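Local coordinates for protein Aac(6')-ib (Escherichia coli, PDB 2BUE) that probably transfers the acetyl group of acetyl-CoA to the 6'-amino group of aminoglycosides, giving resistance to these antibiotics, and here holds coenzyme A and ribostamycin, at residues 129-132 against 133-136; 138-141 against 142-146; 161-164 against 165-169. The protein carries 2 engineered substitutions. All coordinates share one frame; numbering follows the deposited sequence. Where two conformers were deposited one is given.

Interaction 1 (129-132 against 133-136); sequences KGLG and TKLV. With COA (coenzyme A), chain B.
Gly-130 and Thr-133, at the N-cap and in the first turn of helix 131-144, both hold the coenzyme A pyrophosphate. Thr-133 grips O1A twice: its OG1 donates to that oxygen at 2.7 Å and its N at 3.0 Å. OG1 stands anti to the carbonyl carbon (chi1 -61°), which puts both donors on one oxygen. Gly-132 N bonds O4A at 2.8 Å and Gly-130 N bonds O2A, so both phosphates are held by main-chain N-H groups at the start of a helix, whose dipole would be expected to steady their charge. Having no side chain, Gly-132 lets the pyrophosphate oxygen O6A come right up to the backbone, and Gly-130 can take a positive phi (87°). Gly-130 O takes Lys-134 N at 3.1 Å, while Lys-134 CG passes 3.6 Å from Gly-130 O on its way towards Leu-131 CD1. On Val-136 the CG2 branch lies against Gly-132 O. This is the glycine-rich pyrophosphate-binding loop and helix start of the GNAT fold. The helix lies in the beta-alpha-beta unit between strands 114-121 and 151-154; Thr-133 and Val-136 pack on helix 161-169, Leu-135 on strand 114-121, and Leu-131 and Lys-134 on Val-26 of strand 26-30.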
loop_
_atom_site.group_PDB
_atom_site.type_symbol
_atom_site.label_atom_id
_atom_site.label_comp_id
_atom_site.label_asym_id
_atom_site.label_seq_id
_atom_site.Cartn_x
_atom_site.Cartn_y
_atom_site.Cartn_z
ATOM N N LYS A 129 7.864 8.761 12.544
ATOM C CA LYS A 129 7.243 8.981 13.845
ATOM C C LYS A 129 6.143 7.943 14.164
ATOM O O LYS A 129 5.271 8.186 15.012
ATOM C CB LYS A 129 6.685 10.401 13.914
ATOM C CG LYS A 129 7.777 11.484 13.881
ATOM C CD LYS A 129 7.151 12.866 13.816
ATOM C CE LYS A 129 8.213 13.942 13.809
ATOM N NZ LYS A 129 7.587 15.288 13.960
ATOM N N GLY A 130 6.180 6.804 13.472
ATOM C CA GLY A 130 5.255 5.699 13.748
ATOM C C GLY A 130 3.913 5.731 13.026
ATOM O O GLY A 130 3.118 4.793 13.140
ATOM N N LEU A 131 3.662 6.801 12.273
ATOM C CA LEU A 131 2.367 6.992 11.584
ATOM C C LEU A 131 2.180 5.986 10.440
ATOM O O LEU A 131 1.062 5.506 10.201
ATOM C CB LEU A 131 2.273 8.423 11.042
ATOM C CG LEU A 131 0.971 9.199 11.119
ATOM C CD1 LEU A 131 0.384 9.175 12.562
ATOM C CD2 LEU A 131 1.222 10.658 10.668
ATOM N N GLY A 132 3.264 5.687 9.728
ATOM C CA GLY A 132 3.221 4.685 8.654
ATOM C C GLY A 132 2.886 3.295 9.193
ATOM O O GLY A 132 2.074 2.573 8.606
ATOM N N THR A 133 3.490 2.926 10.325
ATOM C CA THR A 133 3.155 1.662 10.992
ATOM C C THR A 133 1.654 1.623 11.372
ATOM O O THR A 133 0.972 0.624 11.112
ATOM C CB THR A 133 4.084 1.417 12.221
ATOM O OG1 THR A 133 5.442 1.340 11.764
ATOM C CG2 THR A 133 3.749 0.102 12.902
ATOM N N LYS A 134 1.136 2.703 11.951
ATOM C CA LYS A 134 -0.310 2.797 12.241
ATOM C C LYS A 134 -1.185 2.613 10.993
ATOM O O LYS A 134 -2.178 1.887 11.017
ATOM C CB LYS A 134 -0.629 4.141 12.894
ATOM C CG LYS A 134 -0.188 4.192 14.318
ATOM C CD LYS A 134 -0.312 5.589 14.874
ATOM C CE LYS A 134 0.242 5.638 16.284
ATOM N NZ LYS A 134 -0.801 5.183 17.245
ATOM N N LEU A 135 -0.795 3.291 9.913
ATOM C CA LEU A 135 -1.517 3.206 8.650
ATOM C C LEU A 135 -1.522 1.750 8.151
ATOM O O LEU A 135 -2.586 1.188 7.830
ATOM C CB LEU A 135 -0.878 4.157 7.625
ATOM C CG LEU A 135 -1.571 4.363 6.277
ATOM C CD1 LEU A 135 -0.934 5.556 5.576
ATOM C CD2 LEU A 135 -1.477 3.100 5.392
ATOM N N VAL A 136 -0.341 1.125 8.106
ATOM C CA VAL A 136 -0.243 -0.261 7.650
ATOM C C VAL A 136 -1.080 -1.199 8.539
ATOM O O VAL A 136 -1.856 -2.005 8.023
ATOM C CB VAL A 136 1.213 -0.700 7.484
ATOM C CG1 VAL A 136 1.277 -2.171 7.065
ATOM C CG2 VAL A 136 1.875 0.197 6.393
HETATM N N1A COA B . 16.648 3.504 6.935
HETATM C C2A COA B . 16.365 2.401 7.628
HETATM N N3A COA B . 15.467 2.412 8.602
HETATM C C4A COA B . 14.827 3.555 8.906
HETATM C C5A COA B . 15.095 4.721 8.210
HETATM C C6A COA B . 16.037 4.680 7.194
HETATM N N6A COA B . 16.314 5.792 6.504
HETATM N N7A COA B . 14.332 5.693 8.709
HETATM C C8A COA B . 13.607 5.164 9.691
HETATM N N9A COA B . 13.916 3.868 9.812
HETATM C C1B COA B . 13.325 2.922 10.751
HETATM C C2B COA B . 12.754 3.753 11.881
HETATM O O2B COA B . 13.740 3.844 12.914
HETATM C C3B COA B . 11.529 2.933 12.278
HETATM O O3B COA B . 11.951 1.775 13.004
HETATM P P3B COA B . 12.062 1.798 14.601
HETATM O O7A COA B . 12.301 0.245 14.996
HETATM O O8A COA B . 10.611 2.207 15.159
HETATM O O9A COA B . 13.152 2.698 15.070
HETATM C C4B COA B . 11.008 2.447 10.917
HETATM O O4B COA B . 12.158 2.412 10.029
HETATM C C5B COA B . 9.856 3.185 10.229
HETATM O O5B COA B . 8.625 3.073 10.956
HETATM P P1A COA B . 7.596 4.335 10.908
HETATM O O1A COA B . 6.206 3.879 11.276
HETATM O O2A COA B . 8.127 5.539 11.596
HETATM O O3A COA B . 7.614 4.613 9.339
HETATM P P2A COA B . 6.951 5.933 8.648
HETATM O O4A COA B . 5.940 6.499 9.561
HETATM O O5A COA B . 8.009 6.806 8.058
HETATM O O6A COA B . 6.178 5.205 7.423
HETATM C CBP COA B . 6.489 4.882 5.033
HETATM C CCP COA B . 6.882 4.395 6.443
HETATM C CDP COA B . 7.278 4.042 4.003
HETATM C CEP COA B . 4.964 4.670 4.846
HETATM C CAP COA B . 6.847 6.401 4.892
HETATM O OAP COA B . 8.192 6.647 5.353
HETATM C C9P COA B . 6.642 6.940 3.459
HETATM O O9P COA B . 5.500 7.114 3.026
HETATM N N8P COA B . 7.770 7.196 2.759
HETATM C C7P COA B . 7.759 7.717 1.373
HETATM C C6P COA B . 6.973 6.774 0.424
HETATM C C5P COA B . 7.353 5.279 0.555
HETATM O O5P COA B . 8.518 4.920 0.750
HETATM N N4P COA B . 6.336 4.411 0.425
HETATM C C3P COA B . 6.558 2.955 0.561
HETATM C C2P COA B . 6.957 2.281 -0.749
HETATM S S1P COA B . 7.071 0.442 -0.585
#

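Interaction 2 (138-141 against 142-146); sequences ALVE and LLFND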
loop_
_atom_site.group_PDB
_atom_site.type_symbol
_atom_site.label_atom_id
_atom_site.label_comp_id
_atom_site.label_asym_id
_atom_site.label_seq_id
_atom_site.Cartn_x
_atom_site.Cartn_y
_atom_site.Cartn_z
ATOM N N ALA A 138 -3.744 -0.480 10.214
ATOM C CA ALA A 138 -5.159 -0.210 9.908
ATOM C C ALA A 138 -5.594 -0.870 8.596
ATOM O O ALA A 138 -6.697 -1.450 8.497
ATOM C CB ALA A 138 -5.414 1.301 9.875
ATOM N N LEU A 139 -4.703 -0.824 7.606
ATOM C CA LEU A 139 -4.975 -1.457 6.320
ATOM C C LEU A 139 -5.026 -2.982 6.432
ATOM O O LEU A 139 -5.896 -3.617 5.853
ATOM C CB LEU A 139 -3.928 -1.009 5.293
ATOM C CG LEU A 139 -4.273 -1.369 3.842
ATOM C CD1 LEU A 139 -5.740 -1.098 3.438
ATOM C CD2 LEU A 139 -3.347 -0.649 2.874
ATOM N N VAL A 140 -4.104 -3.553 7.207
ATOM C CA VAL A 140 -4.077 -4.996 7.431
ATOM C C VAL A 140 -5.371 -5.437 8.126
ATOM O O VAL A 140 -5.985 -6.415 7.728
ATOM C CB VAL A 140 -2.833 -5.402 8.260
ATOM C CG1 VAL A 140 -2.949 -6.827 8.825
ATOM C CG2 VAL A 140 -1.563 -5.298 7.387
ATOM N N GLU A 141 -5.758 -4.713 9.168
ATOM C CA GLU A 141 -7.017 -5.032 9.878
ATOM C C GLU A 141 -8.234 -4.958 8.936
ATOM O O GLU A 141 -9.069 -5.892 8.903
ATOM C CB GLU A 141 -7.195 -4.130 11.098
ATOM C CG GLU A 141 -8.436 -4.508 11.926
ATOM C CD GLU A 141 -8.476 -3.815 13.259
ATOM O OE1 GLU A 141 -7.444 -3.781 13.962
ATOM O OE2 GLU A 141 -9.547 -3.278 13.595
ATOM N N LEU A 142 -8.313 -3.885 8.136
ATOM C CA LEU A 142 -9.391 -3.722 7.173
ATOM C C LEU A 142 -9.475 -4.944 6.250
ATOM O O LEU A 142 -10.548 -5.555 6.080
ATOM C CB LEU A 142 -9.154 -2.429 6.375
ATOM C CG LEU A 142 -10.196 -1.964 5.355
ATOM C CD1 LEU A 142 -9.972 -0.478 5.071
ATOM C CD2 LEU A 142 -10.084 -2.764 4.079
ATOM N N LEU A 143 -8.339 -5.297 5.652
ATOM C CA LEU A 143 -8.296 -6.404 4.722
ATOM C C LEU A 143 -8.718 -7.740 5.351
ATOM O O LEU A 143 -9.470 -8.493 4.733
ATOM C CB LEU A 143 -6.919 -6.487 4.036
ATOM C CG LEU A 143 -6.633 -5.311 3.089
ATOM C CD1 LEU A 143 -5.139 -5.302 2.656
ATOM C CD2 LEU A 143 -7.537 -5.341 1.850
ATOM N N PHE A 144 -8.238 -8.041 6.561
ATOM C CA PHE A 144 -8.637 -9.296 7.203
ATOM C C PHE A 144 -10.119 -9.283 7.645
ATOM O O PHE A 144 -10.689 -10.322 7.940
ATOM C CB PHE A 144 -7.698 -9.661 8.349
ATOM C CG PHE A 144 -6.354 -10.192 7.882
ATOM C CD1 PHE A 144 -6.289 -11.191 6.894
ATOM C CD2 PHE A 144 -5.164 -9.748 8.477
ATOM C CE1 PHE A 144 -5.045 -11.727 6.482
ATOM C CE2 PHE A 144 -3.909 -10.256 8.063
ATOM C CZ PHE A 144 -3.852 -11.234 7.077
ATOM N N ASN A 145 -10.731 -8.111 7.669
ATOM C CA ASN A 145 -12.186 -8.063 7.929
ATOM C C ASN A 145 -13.010 -8.461 6.707
ATOM O O ASN A 145 -14.253 -8.561 6.755
ATOM C CB ASN A 145 -12.586 -6.683 8.460
ATOM C CG ASN A 145 -12.340 -6.559 9.950
ATOM O OD1 ASN A 145 -12.331 -7.576 10.662
ATOM N ND2 ASN A 145 -12.145 -5.316 10.442
ATOM N N ASP A 146 -12.316 -8.714 5.601
ATOM C CA ASP A 146 -12.919 -9.467 4.516
ATOM C C ASP A 146 -12.567 -10.938 4.719
ATOM O O ASP A 146 -11.388 -11.318 4.561
ATOM C CB ASP A 146 -12.387 -8.962 3.157
ATOM C CG ASP A 146 -12.957 -9.744 1.975
ATOM O OD1 ASP A 146 -13.678 -10.738 2.178
ATOM O OD2 ASP A 146 -12.666 -9.365 0.824
HETATM O O HOH W 1 -9.469 -7.834 10.842
HETATM O O HOH W 2 -11.983 -4.460 13.227
#
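Glu-141 and Asn-145 are joined by two water bridges at the C-terminal end of helix 131-144. One water donates to Glu-141 OE2 at 2.7 Å and accepts from Asn-145 ND2 at 2.9 Å; the other donates to Glu-141 O and, weakly, to Asn-145 OD1. A donor at OD1 and an acceptor at ND2 are consistent with this orientation of the amide. The two side chains run side by side, pointing the same way, with carboxylate and amide planes 75° apart, and water links the carboxylate to the amide. Polar residues suit this solvent-facing side of the helix.

The main chain shows the helix running out. Leu-142 N to Ala-138 O, Leu-143 N to Leu-139 O and Phe-144 N to Val-140 O are sound i to i+4 bonds, the last at 3.0 Å, but Asn-145 N meets Glu-141 O at only 132° and that bond is weak. The water that also reaches Asn-145 OD1 gives this carbonyl a second donor.

Apolar residues fill the inner side. Phe-144 has CG beside its own backbone N (chi1 -75°), which carries the ring back along the helix until CE2 lies 3.6 Å from Val-140 CG1; the branched valine and the flat ring lie side by side. Leu-139 and Leu-143 cross at an angle, CG of the first 4.2 Å from CD1 of the second. Leu-143, Val-140 and Phe-144 rest on Ile-152 of strand 151-154, Leu-139 and Leu-143 on Ile-117 of strand 114-121, and Phe-144 also meets the ring of Phe-195. This is the amphipathic crossover helix of a beta-alpha-beta unit in the GNAT fold, its apolar face laid on the sheet.

Interaction 3 (161-164 against 165-169); sequences LRAI and RCYEK. With COA (coenzyme A), chain B.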
loop_
_atom_site.group_PDB
_atom_site.type_symbol
_atom_site.label_atom_id
_atom_site.label_comp_id
_atom_site.label_asym_id
_atom_site.label_seq_id
_atom_site.Cartn_x
_atom_site.Cartn_y
_atom_site.Cartn_z
ATOM N N LEU A 161 14.837 0.704 2.945
ATOM C CA LEU A 161 14.988 0.076 4.250
ATOM C C LEU A 161 13.945 0.581 5.270
ATOM O O LEU A 161 13.480 -0.183 6.137
ATOM C CB LEU A 161 16.445 0.255 4.757
ATOM C CG LEU A 161 17.521 -0.352 3.823
ATOM C CD1 LEU A 161 18.945 -0.006 4.331
ATOM C CD2 LEU A 161 17.344 -1.871 3.640
ATOM N N ARG A 162 13.586 1.860 5.162
ATOM C CA ARG A 162 12.612 2.458 6.068
ATOM C C ARG A 162 11.250 1.776 5.875
ATOM O O ARG A 162 10.587 1.406 6.850
ATOM C CB ARG A 162 12.501 3.975 5.822
ATOM C CG ARG A 162 11.480 4.660 6.730
ATOM C CD ARG A 162 11.459 6.192 6.525
ATOM N NE ARG A 162 11.207 6.536 5.133
ATOM C CZ ARG A 162 11.523 7.697 4.558
ATOM N NH1 ARG A 162 12.124 8.658 5.260
ATOM N NH2 ARG A 162 11.258 7.891 3.276
ATOM N N ALA A 163 10.852 1.605 4.617
ATOM C CA ALA A 163 9.554 0.931 4.306
ATOM C C ALA A 163 9.586 -0.514 4.823
ATOM O O ALA A 163 8.629 -0.991 5.431
ATOM C CB ALA A 163 9.287 0.950 2.825
ATOM N N ILE A 164 10.700 -1.204 4.588
ATOM C CA ILE A 164 10.848 -2.597 5.059
ATOM C C ILE A 164 10.672 -2.705 6.583
ATOM O O ILE A 164 9.916 -3.564 7.079
ATOM C CB ILE A 164 12.203 -3.225 4.592
ATOM C CG1 ILE A 164 12.242 -3.343 3.055
ATOM C CG2 ILE A 164 12.433 -4.581 5.250
ATOM C CD1 ILE A 164 13.662 -3.502 2.485
ATOM N N ARG A 165 11.342 -1.822 7.328
ATOM C CA ARG A 165 11.205 -1.806 8.780
ATOM C C ARG A 165 9.780 -1.478 9.230
ATOM O O ARG A 165 9.259 -2.122 10.138
ATOM C CB ARG A 165 12.209 -0.843 9.420
ATOM C CG ARG A 165 12.108 -0.805 10.942
ATOM C CD ARG A 165 12.759 -2.028 11.605
ATOM N NE ARG A 165 12.270 -2.232 12.972
ATOM C CZ ARG A 165 11.693 -3.355 13.406
ATOM N NH1 ARG A 165 11.547 -4.393 12.590
ATOM N NH2 ARG A 165 11.276 -3.451 14.666
ATOM N N CYS A 166 9.151 -0.497 8.586
ATOM C CA CYS A 166 7.754 -0.161 8.904
ATOM C C CYS A 166 6.874 -1.417 8.749
ATOM O O CYS A 166 6.088 -1.756 9.644
ATOM C CB CYS A 166 7.271 0.953 7.984
ATOM S SG CYS A 166 5.497 1.268 8.063
ATOM N N TYR A 167 7.037 -2.117 7.623
ATOM C CA TYR A 167 6.238 -3.313 7.372
ATOM C C TYR A 167 6.467 -4.402 8.427
ATOM O O TYR A 167 5.521 -5.041 8.887
ATOM C CB TYR A 167 6.483 -3.863 5.964
ATOM C CG TYR A 167 5.813 -3.058 4.864
ATOM C CD1 TYR A 167 4.414 -2.827 4.907
ATOM C CD2 TYR A 167 6.537 -2.628 3.736
ATOM C CE1 TYR A 167 3.747 -2.126 3.877
ATOM C CE2 TYR A 167 5.887 -1.898 2.706
ATOM C CZ TYR A 167 4.479 -1.659 2.796
ATOM O OH TYR A 167 3.751 -0.962 1.827
ATOM N N GLU A 168 7.730 -4.594 8.807
ATOM C CA GLU A 168 8.066 -5.536 9.893
ATOM C C GLU A 168 7.377 -5.151 11.200
ATOM O O GLU A 168 6.803 -6.012 11.871
ATOM C CB GLU A 168 9.585 -5.603 10.084
ATOM C CG GLU A 168 10.290 -6.341 8.956
ATOM C CD GLU A 168 11.768 -6.524 9.245
ATOM O OE1 GLU A 168 12.339 -5.643 9.938
ATOM O OE2 GLU A 168 12.345 -7.534 8.776
ATOM N N LYS A 169 7.424 -3.865 11.549
ATOM C CA LYS A 169 6.767 -3.369 12.769
ATOM C C LYS A 169 5.251 -3.611 12.728
ATOM O O LYS A 169 4.613 -3.859 13.761
ATOM C CB LYS A 169 7.062 -1.888 12.981
ATOM C CG LYS A 169 8.514 -1.627 13.345
ATOM C CD LYS A 169 8.671 -0.327 14.083
ATOM C CE LYS A 169 8.421 0.827 13.188
ATOM N NZ LYS A 169 8.190 2.084 13.964
HETATM N N1A COA B . 16.648 3.504 6.935
HETATM C C2A COA B . 16.365 2.401 7.628
HETATM N N3A COA B . 15.467 2.412 8.602
HETATM C C4A COA B . 14.827 3.555 8.906
HETATM C C5A COA B . 15.095 4.721 8.210
HETATM C C6A COA B . 16.037 4.680 7.194
HETATM N N6A COA B . 16.314 5.792 6.504
HETATM N N7A COA B . 14.332 5.693 8.709
HETATM C C8A COA B . 13.607 5.164 9.691
HETATM N N9A COA B . 13.916 3.868 9.812
HETATM C C1B COA B . 13.325 2.922 10.751
HETATM C C2B COA B . 12.754 3.753 11.881
HETATM O O2B COA B . 13.740 3.844 12.914
HETATM C C3B COA B . 11.529 2.933 12.278
HETATM O O3B COA B . 11.951 1.775 13.004
HETATM P P3B COA B . 12.062 1.798 14.601
HETATM O O7A COA B . 12.301 0.245 14.996
HETATM O O8A COA B . 10.611 2.207 15.159
HETATM O O9A COA B . 13.152 2.698 15.070
HETATM C C4B COA B . 11.008 2.447 10.917
HETATM O O4B COA B . 12.158 2.412 10.029
HETATM C C5B COA B . 9.856 3.185 10.229
HETATM O O5B COA B . 8.625 3.073 10.956
HETATM P P1A COA B . 7.596 4.335 10.908
HETATM O O1A COA B . 6.206 3.879 11.276
HETATM O O2A COA B . 8.127 5.539 11.596
HETATM O O3A COA B . 7.614 4.613 9.339
HETATM P P2A COA B . 6.951 5.933 8.648
HETATM O O4A COA B . 5.940 6.499 9.561
HETATM O O5A COA B . 8.009 6.806 8.058
HETATM O O6A COA B . 6.178 5.205 7.423
HETATM C CBP COA B . 6.489 4.882 5.033
HETATM C CCP COA B . 6.882 4.395 6.443
HETATM C CDP COA B . 7.278 4.042 4.003
HETATM C CEP COA B . 4.964 4.670 4.846
HETATM C CAP COA B . 6.847 6.401 4.892
HETATM O OAP COA B . 8.192 6.647 5.353
HETATM C C9P COA B . 6.642 6.940 3.459
HETATM O O9P COA B . 5.500 7.114 3.026
HETATM N N8P COA B . 7.770 7.196 2.759
HETATM C C7P COA B . 7.759 7.717 1.373
HETATM C C6P COA B . 6.973 6.774 0.424
HETATM C C5P COA B . 7.353 5.279 0.555
HETATM O O5P COA B . 8.518 4.920 0.750
HETATM N N4P COA B . 6.336 4.411 0.425
HETATM C C3P COA B . 6.558 2.955 0.561
HETATM C C2P COA B . 6.957 2.281 -0.749
HETATM S S1P COA B . 7.071 0.442 -0.585
#
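O8A, an oxygen of the coenzyme A 3'-phosphate, receives Lys-169 NZ at 2.7 Å. The same ammonium makes a weak bond to the ribose-linking oxygen O5B, and a bend at chi3 (-70°) brings it to both oxygens. Arg-165 takes another oxygen of this phosphate: NE donates to O7A at 3.2 Å, nearly straight at 172° and at the edge of the guanidinium. Its NH1 forms a salt bridge with Glu-168 OE1 at 3.0 Å; OE1 lies near the guanidinium plane, while NH1 approaches the anti side of the carboxylate from well out of its plane. Glu-168, itself paired with Arg-174 through OE2, probably limits the rotation of the guanidinium together with O7A, and Lys-169 CG lies over one face. Two long cationic chains suit a phosphate at the protein surface.

Helix 161-169 forms one wall of the coenzyme A site of this GNAT fold, its turns joined by i to i+4 bonds such as Arg-165 N to Leu-161 O, 2.9 Å. Leu-161 CB, 3.6 Å from C2A, and the aliphatic part of Arg-162 lie against the adenine. Arg-162 NE is 3.0 Å from OAP, which sits over a guanidinium face. Small Ala-163 leaves room for the pantetheine methyl CDP, and Cys-166 turns SG towards CCP at 3.8 Å. Tyr-167 swings its ring back towards Ala-163, CD2 3.2 Å from Ala-163 O; its hydroxyl bonds Gln-119 OE1.

Interactions 1 and 3 form two sides of one coenzyme A site, their centres about 10 Å apart: the first holds the pyrophosphate, the second mainly the 3'-phosphate and the adenosine and pantetheine parts. They also touch directly, Thr-133 OG1 lying 3.3 Å from Lys-169 CE and Thr-133 N 3.4 Å from Cys-166 SG, while Val-136 CG1 packs 3.9 Å from Tyr-167 CD1. Interaction 2 continues helix 131-144 beyond interaction 1, with centres about 15 Å apart, and its nearest atoms stay about 7 Å from interaction 3. It touches neither coenzyme A nor ribostamycin: the side chain of Leu-139 is about 10 Å from both, whereas the side chain of Tyr-167 comes to about 5 Å from the antibiotic.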